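Local coordinates for protein uncharacterized conserved (Bdellovibrio bacteriovorus, PDB 7O21) that probably trims peptidoglycan as an L,D-carboxypeptidase of the YkuD family, editing the cell wall so that this predatory bacterium becomes curved, at residues P252-H257 and L261-L266; L30-E35 and D193-V198; K280-L285 and Y291-E296. One frame throughout, in Å; residues are numbered along the deposited sequence.

Interaction 1 (P252-H257 and L261-L266); sequences PYIVQH and LLVKTL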
loop_
_atom_site.group_PDB
_atom_site.type_symbol
_atom_site.label_atom_id
_atom_site.label_comp_id
_atom_site.label_asym_id
_atom_site.label_seq_id
_atom_site.Cartn_x
_atom_site.Cartn_y
_atom_site.Cartn_z
ATOM N N PRO A 252 -11.838 20.096 -4.263
ATOM C CA PRO A 252 -11.633 18.659 -4.078
ATOM C C PRO A 252 -12.239 17.788 -5.170
ATOM O O PRO A 252 -13.138 18.187 -5.914
ATOM C CB PRO A 252 -12.376 18.389 -2.761
ATOM C CG PRO A 252 -13.503 19.357 -2.802
ATOM C CD PRO A 252 -12.910 20.615 -3.396
ATOM N N TYR A 253 -11.686 16.568 -5.280
ATOM C CA TYR A 253 -12.439 15.455 -5.850
ATOM C C TYR A 253 -13.603 15.174 -4.913
ATOM O O TYR A 253 -13.445 15.162 -3.690
ATOM C CB TYR A 253 -11.626 14.148 -5.868
ATOM C CG TYR A 253 -10.521 13.930 -6.887
ATOM C CD1 TYR A 253 -10.787 13.680 -8.229
ATOM C CD2 TYR A 253 -9.203 13.873 -6.472
ATOM C CE1 TYR A 253 -9.746 13.442 -9.136
ATOM C CE2 TYR A 253 -8.183 13.643 -7.356
ATOM C CZ TYR A 253 -8.452 13.406 -8.672
ATOM O OH TYR A 253 -7.383 13.192 -9.520
ATOM N N ILE A 254 -14.770 14.917 -5.488
ATOM C CA ILE A 254 -15.939 14.488 -4.718
ATOM C C ILE A 254 -16.619 13.373 -5.495
ATOM O O ILE A 254 -17.047 13.579 -6.641
ATOM C CB ILE A 254 -16.943 15.625 -4.465
ATOM C CG1 ILE A 254 -16.233 16.812 -3.820
ATOM C CG2 ILE A 254 -18.095 15.117 -3.571
ATOM C CD1 ILE A 254 -17.126 18.053 -3.635
ATOM N N VAL A 255 -16.691 12.188 -4.890
ATOM C CA VAL A 255 -17.415 11.049 -5.443
ATOM C C VAL A 255 -18.398 10.566 -4.383
ATOM O O VAL A 255 -18.018 10.343 -3.229
ATOM C CB VAL A 255 -16.463 9.912 -5.844
ATOM C CG1 VAL A 255 -17.245 8.747 -6.433
ATOM C CG2 VAL A 255 -15.473 10.420 -6.870
ATOM N N GLN A 256 -19.654 10.381 -4.786
ATOM C CA GLN A 256 -20.687 9.881 -3.884
ATOM C C GLN A 256 -21.439 8.786 -4.617
ATOM O O GLN A 256 -22.121 9.058 -5.606
ATOM C CB GLN A 256 -21.639 11.002 -3.475
ATOM C CG GLN A 256 -22.347 10.731 -2.153
ATOM C CD GLN A 256 -23.412 9.658 -2.262
ATOM O OE1 GLN A 256 -23.285 8.557 -1.696
ATOM N NE2 GLN A 256 -24.479 9.973 -2.985
ATOM N N HIS A 257 -21.311 7.553 -4.141
ATOM C CA HIS A 257 -21.944 6.411 -4.780
ATOM C C HIS A 257 -22.425 5.434 -3.715
ATOM O O HIS A 257 -21.680 5.107 -2.789
ATOM C CB HIS A 257 -20.960 5.737 -5.747
ATOM C CG HIS A 257 -21.540 4.575 -6.479
ATOM N ND1 HIS A 257 -21.221 3.270 -6.172
ATOM C CD2 HIS A 257 -22.431 4.519 -7.492
ATOM C CE1 HIS A 257 -21.880 2.459 -6.977
ATOM N NE2 HIS A 257 -22.635 3.190 -7.777
ATOM N N LEU A 261 -19.035 8.222 0.444
ATOM C CA LEU A 261 -18.595 9.551 0.036
ATOM C C LEU A 261 -17.085 9.598 0.178
ATOM O O LEU A 261 -16.551 9.246 1.233
ATOM C CB LEU A 261 -19.220 10.649 0.909
ATOM C CG LEU A 261 -18.722 12.088 0.698
ATOM C CD1 LEU A 261 -19.085 12.603 -0.682
ATOM C CD2 LEU A 261 -19.270 13.019 1.770
ATOM N N LEU A 262 -16.400 10.012 -0.894
ATOM C CA LEU A 262 -14.950 10.170 -0.886
ATOM C C LEU A 262 -14.647 11.597 -1.316
ATOM O O LEU A 262 -15.142 12.056 -2.355
ATOM C CB LEU A 262 -14.301 9.176 -1.855
ATOM C CG LEU A 262 -12.784 8.966 -1.881
ATOM C CD1 LEU A 262 -12.060 10.120 -2.558
ATOM C CD2 LEU A 262 -12.204 8.676 -0.528
ATOM N N VAL A 263 -13.857 12.300 -0.507
ATOM C CA VAL A 263 -13.404 13.654 -0.804
ATOM C C VAL A 263 -11.887 13.658 -0.700
ATOM O O VAL A 263 -11.333 13.169 0.285
ATOM C CB VAL A 263 -14.015 14.675 0.176
ATOM C CG1 VAL A 263 -13.514 16.065 -0.113
ATOM C CG2 VAL A 263 -15.542 14.647 0.068
ATOM N N LYS A 264 -11.205 14.176 -1.731
ATOM C CA LYS A 264 -9.747 14.280 -1.697
ATOM C C LYS A 264 -9.342 15.686 -2.111
ATOM O O LYS A 264 -9.858 16.221 -3.102
ATOM C CB LYS A 264 -9.111 13.236 -2.624
ATOM C CG LYS A 264 -7.587 13.248 -2.638
ATOM C CD LYS A 264 -7.079 12.191 -3.610
ATOM C CE LYS A 264 -5.557 12.138 -3.680
ATOM N NZ LYS A 264 -5.097 10.948 -4.487
ATOM N N THR A 265 -8.435 16.288 -1.336
ATOM C CA THR A 265 -8.067 17.687 -1.515
ATOM C C THR A 265 -6.610 17.883 -1.104
ATOM O O THR A 265 -6.035 17.058 -0.398
ATOM C CB THR A 265 -8.997 18.588 -0.686
ATOM O OG1 THR A 265 -8.631 19.964 -0.843
ATOM C CG2 THR A 265 -8.913 18.240 0.782
ATOM N N LEU A 266 -6.001 18.957 -1.610
ATOM C CA LEU A 266 -4.737 19.456 -1.072
ATOM C C LEU A 266 -5.056 20.438 0.057
ATOM O O LEU A 266 -5.755 21.437 -0.152
ATOM C CB LEU A 266 -3.912 20.128 -2.169
ATOM C CG LEU A 266 -2.491 20.543 -1.762
ATOM C CD1 LEU A 266 -1.653 19.327 -1.408
ATOM C CD2 LEU A 266 -1.818 21.295 -2.900
#
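Tyr253 and Lys264 face each other as an antiparallel hydrogen-bonded pair, and their side chains run side by side off the same face of the sheet. The extended chain of Lys264 carries CB and CD alongside the tyrosine ring; CB sits near the ring plane, at the edge, 3.9 Å from CD2 of Tyr253. Beyond the contact both ends find partners: Tyr253 OH bonds to the backbone N of Ser40, and the lysine makes a cation-pi contact with Phe39. Two residues on, Val255 and Leu262 form the next hydrogen-bonded pair. Their bonds are nearly straight, Val255 N to Leu262 O at 3.0 Å and Leu262 N to Val255 O at 2.9 Å, whereas the N-H of Tyr253 meets Lys264 O at a more bent 134°. The residues on this face are buried.

In contrast to this tight packing, the other face has partly exposed ends, at Pro252 and Gln256. Ile254 CG2 lies 4.0 Å from Leu261 CD1, but comes no nearer than 4.5 Å to CG2 of Val263, its own pairing partner. Leu261 has CG anti to the backbone N (chi1 173°), which swings CD1 toward the neighbouring strand; there it also meets Gln256 CG at 4.0 Å, the two chains crossing at about a right angle. At the other end Pro252 rests its CB 3.7 Å from Val263 CG1. Leu194 and Val198 of helix 184-206 pack over this same face. Strands antiparallel to within a few degrees and joined by a short turn make this a beta hairpin, here inside the curved sheet of an NTF2-like domain.

Interaction 2 (L30-E35 and D193-V198); sequences LLQISE and DLSRFV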
loop_
_atom_site.group_PDB
_atom_site.type_symbol
_atom_site.label_atom_id
_atom_site.label_comp_id
_atom_site.label_asym_id
_atom_site.label_seq_id
_atom_site.Cartn_x
_atom_site.Cartn_y
_atom_site.Cartn_z
ATOM N N LEU A 30 -20.109 11.189 -9.848
ATOM C CA LEU A 30 -18.853 11.915 -9.999
ATOM C C LEU A 30 -19.205 13.392 -9.967
ATOM O O LEU A 30 -19.652 13.958 -10.969
ATOM C CB LEU A 30 -18.157 11.535 -11.300
ATOM C CG LEU A 30 -16.915 12.360 -11.635
ATOM C CD1 LEU A 30 -15.848 12.250 -10.542
ATOM C CD2 LEU A 30 -16.331 11.920 -12.981
ATOM N N LEU A 31 -19.025 14.013 -8.799
ATOM C CA LEU A 31 -19.507 15.376 -8.611
ATOM C C LEU A 31 -18.478 16.456 -8.922
ATOM O O LEU A 31 -18.862 17.545 -9.354
ATOM C CB LEU A 31 -20.073 15.557 -7.198
ATOM C CG LEU A 31 -21.366 14.758 -6.980
ATOM C CD1 LEU A 31 -21.787 14.825 -5.524
ATOM C CD2 LEU A 31 -22.479 15.267 -7.887
ATOM N N GLN A 32 -17.188 16.205 -8.702
ATOM C CA GLN A 32 -16.179 17.232 -8.937
ATOM C C GLN A 32 -14.824 16.552 -9.052
ATOM O O GLN A 32 -14.584 15.524 -8.415
ATOM C CB GLN A 32 -16.145 18.228 -7.766
ATOM C CG GLN A 32 -15.438 19.548 -8.073
ATOM C CD GLN A 32 -15.777 20.615 -7.055
ATOM O OE1 GLN A 32 -16.545 21.537 -7.336
ATOM N NE2 GLN A 32 -15.237 20.476 -5.856
ATOM N N ILE A 33 -13.944 17.129 -9.881
ATOM C CA ILE A 33 -12.559 16.686 -10.020
ATOM C C ILE A 33 -11.665 17.747 -9.390
ATOM O O ILE A 33 -11.950 18.949 -9.484
ATOM C CB ILE A 33 -12.226 16.428 -11.507
ATOM C CG1 ILE A 33 -13.074 15.258 -12.011
ATOM C CG2 ILE A 33 -10.743 16.125 -11.714
ATOM C CD1 ILE A 33 -13.018 15.041 -13.514
ATOM N N SER A 34 -10.622 17.314 -8.690
ATOM C CA SER A 34 -9.812 18.280 -7.957
ATOM C C SER A 34 -9.049 19.184 -8.923
ATOM O O SER A 34 -8.633 18.764 -10.007
ATOM C CB SER A 34 -8.833 17.574 -7.025
ATOM O OG SER A 34 -7.867 18.493 -6.551
ATOM N N GLU A 35 -8.877 20.448 -8.517
ATOM C CA GLU A 35 -8.066 21.382 -9.297
ATOM C C GLU A 35 -6.567 21.147 -9.122
ATOM O O GLU A 35 -5.767 21.735 -9.869
ATOM C CB GLU A 35 -8.373 22.827 -8.901
ATOM C CG GLU A 35 -7.846 23.182 -7.512
ATOM C CD GLU A 35 -8.205 24.602 -7.097
ATOM O OE1 GLU A 35 -8.189 25.497 -7.967
ATOM O OE2 GLU A 35 -8.518 24.831 -5.910
ATOM N N ASP A 193 -24.486 20.716 -2.937
ATOM C CA ASP A 193 -24.886 20.132 -1.662
ATOM C C ASP A 193 -23.684 19.523 -0.957
ATOM O O ASP A 193 -23.464 19.746 0.240
ATOM C CB ASP A 193 -25.958 19.068 -1.889
ATOM C CG ASP A 193 -27.326 19.659 -2.153
ATOM O OD1 ASP A 193 -27.508 20.880 -1.956
ATOM O OD2 ASP A 193 -28.214 18.883 -2.551
ATOM N N LEU A 194 -22.886 18.748 -1.692
ATOM C CA LEU A 194 -21.732 18.107 -1.070
ATOM C C LEU A 194 -20.624 19.120 -0.792
ATOM O O LEU A 194 -19.911 19.008 0.214
ATOM C CB LEU A 194 -21.248 16.945 -1.944
ATOM C CG LEU A 194 -22.019 15.639 -1.717
ATOM C CD1 LEU A 194 -21.919 15.183 -0.261
ATOM C CD2 LEU A 194 -23.478 15.773 -2.135
ATOM N N SER A 195 -20.459 20.116 -1.669
ATOM C CA SER A 195 -19.506 21.188 -1.387
ATOM C C SER A 195 -19.848 21.899 -0.087
ATOM O O SER A 195 -18.954 22.249 0.690
ATOM C CB SER A 195 -19.464 22.196 -2.535
ATOM O OG SER A 195 -18.932 21.614 -3.707
ATOM N N ARG A 196 -21.138 22.119 0.164
ATOM C CA ARG A 196 -21.540 22.775 1.403
ATOM C C ARG A 196 -21.261 21.894 2.612
ATOM O O ARG A 196 -20.881 22.401 3.670
ATOM C CB ARG A 196 -23.012 23.185 1.335
ATOM C CG ARG A 196 -23.268 24.363 0.417
ATOM C CD ARG A 196 -24.669 24.934 0.618
ATOM N NE ARG A 196 -25.692 23.892 0.623
ATOM C CZ ARG A 196 -26.335 23.469 -0.461
ATOM N NH1 ARG A 196 -26.062 23.997 -1.648
ATOM N NH2 ARG A 196 -27.252 22.517 -0.357
ATOM N N PHE A 197 -21.446 20.578 2.482
ATOM C CA PHE A 197 -21.077 19.660 3.560
ATOM C C PHE A 197 -19.588 19.772 3.881
ATOM O O PHE A 197 -19.199 19.961 5.042
ATOM C CB PHE A 197 -21.456 18.218 3.181
ATOM C CG PHE A 197 -20.968 17.166 4.164
ATOM C CD1 PHE A 197 -21.724 16.815 5.285
ATOM C CD2 PHE A 197 -19.758 16.525 3.962
ATOM C CE1 PHE A 197 -21.276 15.840 6.164
ATOM C CE2 PHE A 197 -19.308 15.559 4.843
ATOM C CZ PHE A 197 -20.075 15.219 5.950
ATOM N N VAL A 198 -18.739 19.705 2.852
ATOM C CA VAL A 198 -17.300 19.826 3.074
ATOM C C VAL A 198 -16.961 21.174 3.703
ATOM O O VAL A 198 -16.105 21.260 4.594
ATOM C CB VAL A 198 -16.533 19.603 1.757
ATOM C CG1 VAL A 198 -15.043 19.884 1.967
ATOM C CG2 VAL A 198 -16.751 18.186 1.248
HETATM O O HOH W 1 -16.104 21.977 -3.533
#
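Leu194 of the helix closes round one methyl of Leu31, CD1, in the short strand 30-32, the two side chains crossing at about a right angle. Starting at the helix backbone, CB of Leu194 lies 4.2 Å from Leu31 CD1, the methyl that makes the apolar part of the contact. CG comes closer, 3.9 Å from the same methyl, because chi1 of -84° sets it beside the backbone N and anti to the carbonyl carbon. From there the side chain forks: CD2 stays with Leu31 CD1, while CD1 reaches the ring of Tyr291, 4.1 Å from its CE1, so the leucine joins opposite edges of the sheet.

Beside this apolar touch the polar link is indirect. Gln32 NE2 donates to a water at 2.9 Å, and that water in turn donates to Ser195 OG. Both residues have further partners: Gln32 NE2 also bonds Pro252 O, its OE1 is held by Arg191 NH1, and Ser195 OG pairs with Arg191 O. Leu31 and Gln32 together face Ile254, a classic beta bulge in an edge strand, lying under the long helix that packs across the sheet in the NTF2-like fold.

Interaction 3 (K280-L285 and Y291-E296); sequences KTIYAL and YKIIRE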
loop_
_atom_site.group_PDB
_atom_site.type_symbol
_atom_site.label_atom_id
_atom_site.label_comp_id
_atom_site.label_asym_id
_atom_site.label_seq_id
_atom_site.Cartn_x
_atom_site.Cartn_y
_atom_site.Cartn_z
ATOM N N LYS A 280 -5.230 15.315 1.743
ATOM C CA LYS A 280 -6.255 14.947 2.720
ATOM C C LYS A 280 -7.328 14.140 1.996
ATOM O O LYS A 280 -7.928 14.616 1.021
ATOM C CB LYS A 280 -6.852 16.215 3.322
ATOM C CG LYS A 280 -8.076 16.027 4.238
ATOM C CD LYS A 280 -7.962 14.907 5.278
ATOM C CE LYS A 280 -6.835 15.149 6.314
ATOM N NZ LYS A 280 -7.202 16.198 7.308
ATOM N N THR A 281 -7.530 12.898 2.431
ATOM C CA THR A 281 -8.596 12.063 1.893
ATOM C C THR A 281 -9.562 11.716 3.013
ATOM O O THR A 281 -9.144 11.220 4.063
ATOM C CB THR A 281 -8.046 10.774 1.302
ATOM O OG1 THR A 281 -6.962 11.087 0.419
ATOM C CG2 THR A 281 -9.125 10.069 0.524
ATOM N N ILE A 282 -10.844 11.988 2.782
ATOM C CA ILE A 282 -11.918 11.752 3.743
ATOM C C ILE A 282 -12.812 10.650 3.186
ATOM O O ILE A 282 -13.233 10.706 2.026
ATOM C CB ILE A 282 -12.731 13.040 3.941
ATOM C CG1 ILE A 282 -11.801 14.187 4.369
ATOM C CG2 ILE A 282 -13.873 12.819 4.929
ATOM C CD1 ILE A 282 -12.429 15.560 4.227
ATOM N N TYR A 283 -13.080 9.637 4.003
ATOM C CA TYR A 283 -13.979 8.542 3.666
ATOM C C TYR A 283 -15.173 8.657 4.596
ATOM O O TYR A 283 -15.003 8.696 5.818
ATOM C CB TYR A 283 -13.298 7.195 3.934
ATOM C CG TYR A 283 -12.037 6.929 3.143
ATOM C CD1 TYR A 283 -10.835 7.537 3.481
ATOM C CD2 TYR A 283 -12.053 6.053 2.068
ATOM C CE1 TYR A 283 -9.679 7.283 2.766
ATOM C CE2 TYR A 283 -10.896 5.796 1.341
ATOM C CZ TYR A 283 -9.726 6.415 1.696
ATOM O OH TYR A 283 -8.572 6.146 0.981
ATOM N N ALA A 284 -16.376 8.725 4.025
ATOM C CA ALA A 284 -17.581 8.899 4.829
ATOM C C ALA A 284 -18.668 7.954 4.336
ATOM O O ALA A 284 -18.633 7.468 3.206
ATOM C CB ALA A 284 -18.077 10.355 4.839
ATOM N N LEU A 285 -19.629 7.679 5.219
ATOM C CA LEU A 285 -20.776 6.840 4.894
ATOM C C LEU A 285 -22.052 7.590 5.224
ATOM O O LEU A 285 -22.091 8.394 6.164
ATOM C CB LEU A 285 -20.756 5.506 5.671
ATOM C CG LEU A 285 -19.594 4.561 5.348
ATOM C CD1 LEU A 285 -19.606 3.371 6.308
ATOM C CD2 LEU A 285 -19.631 4.106 3.880
ATOM N N TYR A 291 -23.863 12.612 6.250
ATOM C CA TYR A 291 -22.721 11.708 6.158
ATOM C C TYR A 291 -21.905 11.797 7.434
ATOM O O TYR A 291 -21.848 12.849 8.071
ATOM C CB TYR A 291 -21.820 12.070 4.954
ATOM C CG TYR A 291 -22.478 11.730 3.653
ATOM C CD1 TYR A 291 -23.309 12.648 3.026
ATOM C CD2 TYR A 291 -22.319 10.475 3.079
ATOM C CE1 TYR A 291 -23.940 12.338 1.845
ATOM C CE2 TYR A 291 -22.959 10.159 1.899
ATOM C CZ TYR A 291 -23.766 11.095 1.296
ATOM O OH TYR A 291 -24.407 10.776 0.119
ATOM N N LYS A 292 -21.276 10.684 7.800
ATOM C CA LYS A 292 -20.329 10.660 8.909
ATOM C C LYS A 292 -18.998 10.079 8.458
ATOM O O LYS A 292 -18.957 9.026 7.802
ATOM C CB LYS A 292 -20.874 9.900 10.123
ATOM C CG LYS A 292 -22.116 10.571 10.691
ATOM C CD LYS A 292 -22.212 10.424 12.193
ATOM C CE LYS A 292 -23.393 11.213 12.724
ATOM N NZ LYS A 292 -22.961 12.256 13.700
ATOM N N ILE A 293 -17.918 10.768 8.832
ATOM C CA ILE A 293 -16.565 10.369 8.468
ATOM C C ILE A 293 -16.153 9.124 9.243
ATOM O O ILE A 293 -16.249 9.078 10.478
ATOM C CB ILE A 293 -15.599 11.538 8.717
ATOM C CG1 ILE A 293 -15.961 12.750 7.844
ATOM C CG2 ILE A 293 -14.175 11.109 8.492
ATOM C CD1 ILE A 293 -15.205 14.024 8.243
ATOM N N ILE A 294 -15.720 8.092 8.518
ATOM C CA ILE A 294 -15.238 6.847 9.103
ATOM C C ILE A 294 -13.719 6.738 9.074
ATOM O O ILE A 294 -13.135 5.992 9.859
ATOM C CB ILE A 294 -15.888 5.618 8.439
ATOM C CG1 ILE A 294 -15.625 5.602 6.932
ATOM C CG2 ILE A 294 -17.378 5.614 8.734
ATOM C CD1 ILE A 294 -15.765 4.209 6.338
ATOM N N ARG A 295 -13.065 7.428 8.140
ATOM C CA ARG A 295 -11.610 7.383 8.039
ATOM C C ARG A 295 -11.146 8.720 7.479
ATOM O O ARG A 295 -11.844 9.340 6.679
ATOM C CB ARG A 295 -11.128 6.278 7.081
ATOM C CG ARG A 295 -11.697 4.870 7.293
ATOM C CD ARG A 295 -11.007 4.148 8.455
ATOM N NE ARG A 295 -11.459 2.765 8.611
ATOM C CZ ARG A 295 -12.438 2.369 9.421
ATOM N NH1 ARG A 295 -12.758 1.083 9.482
ATOM N NH2 ARG A 295 -13.116 3.247 10.154
ATOM N N GLU A 296 -9.983 9.183 7.927
ATOM C CA GLU A 296 -9.423 10.441 7.438
ATOM C C GLU A 296 -7.913 10.268 7.356
ATOM O O GLU A 296 -7.272 9.943 8.363
ATOM C CB GLU A 296 -9.791 11.588 8.385
ATOM C CG GLU A 296 -9.298 12.966 7.932
ATOM C CD GLU A 296 -9.901 14.101 8.720
ATOM O OE1 GLU A 296 -10.946 13.877 9.364
ATOM O OE2 GLU A 296 -9.354 15.227 8.708
#
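Lys280 and Glu296 open the contact with a salt bridge, Lys280 NZ to Glu296 OE2 at 2.7 Å, made on the carboxylate's anti lone pair. The lysine folds back through three bent torsions, which lays its CD 3.5 Å from Glu296 CG before the charges meet. Each end has a second partner that fixes it further: Gln267 OE1 for the ammonium, Tyr217 OH for the other carboxylate oxygen. Thr281 contributes its carbonyl, approached by the CA-H of Glu296.

Next, Ile282 turns to the glutamate's face of the sheet, where its CG2 packs against Ile293 CG1 at 3.6 Å under Trp201 of helix 184-206.

At Tyr283 the register slips. Its N-H gives a straight bond to Arg295 O, 3.0 Å long at 172°, but its carbonyl O is gripped twice, by Ile294 N at 2.9 Å and by Arg295 N at 3.3 Å. Ile294, in the bulge, has CG1 between the backbone N and the carbonyl carbon (chi1 58°), which brings it close to Tyr283 O. Arg295 CB meets the tyrosine ring at CD1, while the guanidinium turns away, its NH2 bonding Ile294 O.

The strands come close at Ala284, consistent with its small side chain; its CB lies 3.4 Å from Lys292 O. Leu285 finally pairs with Lys292 by backbone bonds in both directions, and its CD1 reaches back across to Ile294 CD1 at 3.9 Å. Two residues opposite one make this a classic beta bulge, and the N-to-C directions of the two short segments are 131° apart, well short of antiparallel, as in a strongly twisted hairpin, here the terminal one of the NTF2-like sheet.

All three contacts reach one antiparallel sheet, interaction 2 through its edge strand 30-32. That strand joins it to interaction 1, with Ile254 O 3.0 Å from Leu31 N, and their centres are about 6 Å apart. Interaction 1 passes to interaction 3 at its other border, where Val263 O lies 2.8 Å from Ile282 N; those centres are about 9 Å apart. Interactions 2 and 3, about 14 Å between centres, still meet through the helix, Phe197 CE1 resting 3.6 Å from Tyr291 O. All three lie away from His136 and Cys151, the predicted catalytic residues; interactions 1 and 3 belong to the NTF2-like domain, and interaction 2 ties strand 30-32 to its helix.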